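Local coordinates for protein bacteriocin (Pseudomonas syringae pv. tomato, PDB 4FZL) that binds calcium and probably kills competing bacteria by degrading the cell-wall precursor lipid II as a phosphatase, at residues T8-Q13 against T68-S73. Sequence-based numbering, arbitrary orientation.
Sequences TVLLLQ and TDIGRS
Leu10 and Ile70 meet through their terminal methyls, CD1 of Leu10 lying 3.7 Å from CD1 of Ile70, with the two side chains crossing at about a right angle. Both residues are buried, and branched or extended aliphatic chains suit a place where helix 37-54 packs in as well, its Thr45 touching both, and Ile80 and Ile81 of a loop adjoin Ile70. With CG1 of Ile70 anti to its carbonyl carbon (chi1 -70°) and the chain extended beyond it (chi2 169°), CD1 is carried out to the leucine.

The second approach, of methyls to a hydroxyl oxygen, is looser and nearer the surface. Leu11 presents its forked end to Thr68, both CD1 and CD2 standing 4.1 Å from Thr68 OG1. That hydroxyl is not left facing hydrocarbon without a partner, because it hydrogen-bonds to Asn64 O one turn back; threonine can thus sit in a helix beside a leucine.

These contacts join helix 5-12, the first of this truncated construct, to the end of helix 59-70 in the helical part of this colicin M-like bacteriocin, far from the calcium site. The backbones stay well apart, 7.6 Å between the CA atoms of Leu11 and Thr68, and side chains bridge the gap.

Tyr63 OH hydrogen-bonds to Leu10 O, a polar tie between the two helices. A type I turn runs from Ile70 to Ser73, and on the exposed side of 68-73, away from helix 5-12, Arg72 folds back on Asp69: NH1 of Arg72 lies 3.0 Å from OD1 of Asp69, nearly in the guanidinium plane, a salt bridge suited to this solvent-facing position.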
ATOM      1  N   THR A   8      -7.925 -15.966  20.789  1.00 20.70           N
ATOM      2  CA  THR A   8      -9.352 -15.898  20.953  1.00 22.43           C
ATOM      3  C   THR A   8      -9.972 -14.554  20.556  1.00 21.47           C
ATOM      4  O   THR A   8     -10.958 -14.502  19.778  1.00 24.86           O
ATOM      5  CB  THR A   8      -9.738 -16.320  22.375  1.00 27.78           C
ATOM      6  OG1 THR A   8      -9.291 -17.657  22.600  1.00 30.47           O
ATOM      7  CG2 THR A   8     -11.274 -16.256  22.594  1.00 27.97           C
ATOM      8  N   VAL A   9      -9.351 -13.487  21.023  1.00 21.53           N
ATOM      9  CA  VAL A   9      -9.767 -12.130  20.712  1.00 23.16           C
ATOM     10  C   VAL A   9      -9.555 -11.851  19.210  1.00 21.49           C
ATOM     11  O   VAL A   9     -10.448 -11.332  18.529  1.00 24.88           O
ATOM     12  CB  VAL A   9      -9.039 -11.104  21.591  1.00 24.31           C
ATOM     13  CG1 VAL A   9      -9.066  -9.620  21.000  1.00 25.43           C
ATOM     14  CG2 VAL A   9      -9.597 -11.230  23.032  1.00 26.78           C
ATOM     15  N   LEU A  10      -8.430 -12.277  18.666  1.00 22.37           N
ATOM     16  CA  LEU A  10      -8.256 -12.072  17.222  1.00 22.35           C
ATOM     17  C   LEU A  10      -9.440 -12.690  16.444  1.00 20.90           C
ATOM     18  O   LEU A  10      -9.924 -12.061  15.507  1.00 22.97           O
ATOM     19  CB  LEU A  10      -6.925 -12.611  16.681  1.00 24.26           C
ATOM     20  CG  LEU A  10      -5.655 -11.976  17.148  1.00 23.12           C
ATOM     21  CD1 LEU A  10      -4.350 -12.759  16.714  1.00 26.60           C
ATOM     22  CD2 LEU A  10      -5.550 -10.500  16.591  1.00 30.23           C
ATOM     23  N   LEU A  11      -9.763 -13.948  16.727  1.00 21.51           N
ATOM     24  CA  LEU A  11     -10.813 -14.617  15.970  1.00 25.57           C
ATOM     25  C   LEU A  11     -12.135 -13.932  16.195  1.00 23.36           C
ATOM     26  O   LEU A  11     -12.821 -13.719  15.241  1.00 25.32           O
ATOM     27  CB  LEU A  11     -10.923 -16.090  16.326  1.00 23.41           C
ATOM     28  CG  LEU A  11      -9.713 -16.865  15.755  1.00 26.81           C
ATOM     29  CD1 LEU A  11      -9.752 -18.335  16.226  1.00 27.58           C
ATOM     30  CD2 LEU A  11      -9.818 -16.882  14.210  1.00 28.85           C
ATOM     31  N   LEU A  12     -12.441 -13.538  17.435  1.00 21.84           N
ATOM     32  CA  LEU A  12     -13.673 -12.769  17.729  1.00 22.52           C
ATOM     33  C   LEU A  12     -13.765 -11.438  16.948  1.00 25.41           C
ATOM     34  O   LEU A  12     -14.875 -11.049  16.519  1.00 27.85           O
ATOM     35  CB  LEU A  12     -13.811 -12.442  19.223  1.00 26.99           C
ATOM     36  CG  LEU A  12     -14.336 -13.570  20.112  1.00 38.76           C
ATOM     37  CD1 LEU A  12     -14.206 -13.215  21.596  1.00 42.71           C
ATOM     38  CD2 LEU A  12     -15.783 -13.950  19.840  1.00 31.38           C
ATOM     39  N   GLN A  13     -12.614 -10.789  16.739  1.00 24.20           N
ATOM     40  CA  GLN A  13     -12.562  -9.499  16.078  1.00 23.18           C
ATOM     41  C   GLN A  13     -12.431  -9.621  14.541  1.00 23.97           C
ATOM     42  O   GLN A  13     -12.381  -8.623  13.838  1.00 22.16           O
ATOM     43  CB  GLN A  13     -11.378  -8.775  16.560  1.00 23.03           C
ATOM     44  CG  GLN A  13     -11.280  -8.420  18.040  1.00 30.23           C
ATOM     45  CD  GLN A  13     -11.755  -7.029  18.336  1.00 38.26           C
ATOM     46  OE1 GLN A  13     -10.929  -6.104  18.614  1.00 36.24           O
ATOM     47  NE2 GLN A  13     -13.048  -6.828  18.193  1.00 34.05           N
ATOM     48  N   THR A  68      -5.412 -18.531  14.083  1.00 20.26           N
ATOM     49  CA  THR A  68      -5.486 -19.907  14.515  1.00 21.35           C
ATOM     50  C   THR A  68      -4.094 -20.464  14.853  1.00 21.37           C
ATOM     51  O   THR A  68      -3.881 -21.184  15.871  1.00 23.09           O
ATOM     52  CB  THR A  68      -6.275 -20.785  13.508  1.00 21.85           C
ATOM     53  OG1 THR A  68      -7.575 -20.246  13.345  1.00 23.09           O
ATOM     54  CG2 THR A  68      -6.307 -22.253  13.958  1.00 24.95           C
ATOM     55  N   ASP A  69      -3.122 -20.113  14.032  1.00 21.29           N
ATOM     56  CA  ASP A  69      -1.762 -20.560  14.301  1.00 22.35           C
ATOM     57  C   ASP A  69      -1.169 -19.947  15.556  1.00 19.62           C
ATOM     58  O   ASP A  69      -0.491 -20.633  16.367  1.00 25.58           O
ATOM     59  CB  ASP A  69      -0.899 -20.377  13.067  1.00 26.11           C
ATOM     60  CG  ASP A  69       0.355 -21.245  13.136  1.00 42.24           C
ATOM     61  OD1 ASP A  69       0.222 -22.497  13.287  1.00 45.17           O
ATOM     62  OD2 ASP A  69       1.453 -20.673  13.071  1.00 67.83           O
ATOM     63  N   ILE A  70      -1.445 -18.652  15.762  1.00 21.27           N
ATOM     64  CA  ILE A  70      -1.015 -17.985  17.014  1.00 22.61           C
ATOM     65  C   ILE A  70      -1.635 -18.767  18.208  1.00 23.31           C
ATOM     66  O   ILE A  70      -1.009 -18.945  19.252  1.00 24.52           O
ATOM     67  CB  ILE A  70      -1.419 -16.495  17.019  1.00 22.23           C
ATOM     68  CG1 ILE A  70      -0.583 -15.683  15.987  1.00 22.44           C
ATOM     69  CG2 ILE A  70      -1.184 -15.839  18.410  1.00 26.14           C
ATOM     70  CD1 ILE A  70      -1.113 -14.269  15.742  1.00 25.08           C
ATOM     71  N   GLY A  71      -2.886 -19.167  18.024  1.00 25.42           N
ATOM     72  CA  GLY A  71      -3.641 -19.970  18.981  1.00 21.25           C
ATOM     73  C   GLY A  71      -3.095 -21.328  19.354  1.00 21.98           C
ATOM     74  O   GLY A  71      -3.543 -21.959  20.324  1.00 27.51           O
ATOM     75  N   ARG A  72      -2.133 -21.814  18.613  1.00 24.13           N
ATOM     76  CA  ARG A  72      -1.490 -23.100  18.975  1.00 25.61           C
ATOM     77  C   ARG A  72      -0.469 -22.956  20.143  1.00 26.32           C
ATOM     78  O   ARG A  72      -0.024 -23.946  20.714  1.00 33.58           O
ATOM     79  CB  ARG A  72      -0.817 -23.751  17.709  1.00 27.16           C
ATOM     80  CG  ARG A  72      -1.875 -24.139  16.636  1.00 34.96           C
ATOM     81  CD  ARG A  72      -1.444 -24.832  15.363  1.00 46.37           C
ATOM     82  NE  ARG A  72      -2.658 -25.270  14.598  1.00 56.25           N
ATOM     83  CZ  ARG A  72      -3.132 -24.709  13.467  1.00 47.71           C
ATOM     84  NH1 ARG A  72      -2.486 -23.687  12.895  1.00 46.82           N
ATOM     85  NH2 ARG A  72      -4.262 -25.150  12.891  1.00 42.48           N
ATOM     86  N   SER A  73      -0.078 -21.725  20.446  1.00 25.61           N
ATOM     87  CA  SER A  73       0.855 -21.425  21.522  0.50 24.88           C
ATOM     88  C   SER A  73       0.091 -21.183  22.806  1.00 25.70           C
ATOM     89  O   SER A  73      -1.027 -20.637  22.756  1.00 23.69           O
ATOM     90  CB  SER A  73       1.597 -20.142  21.188  0.50 25.72           C
ATOM     91  OG  SER A  73       2.445 -19.793  22.264  0.50 25.80           O
TER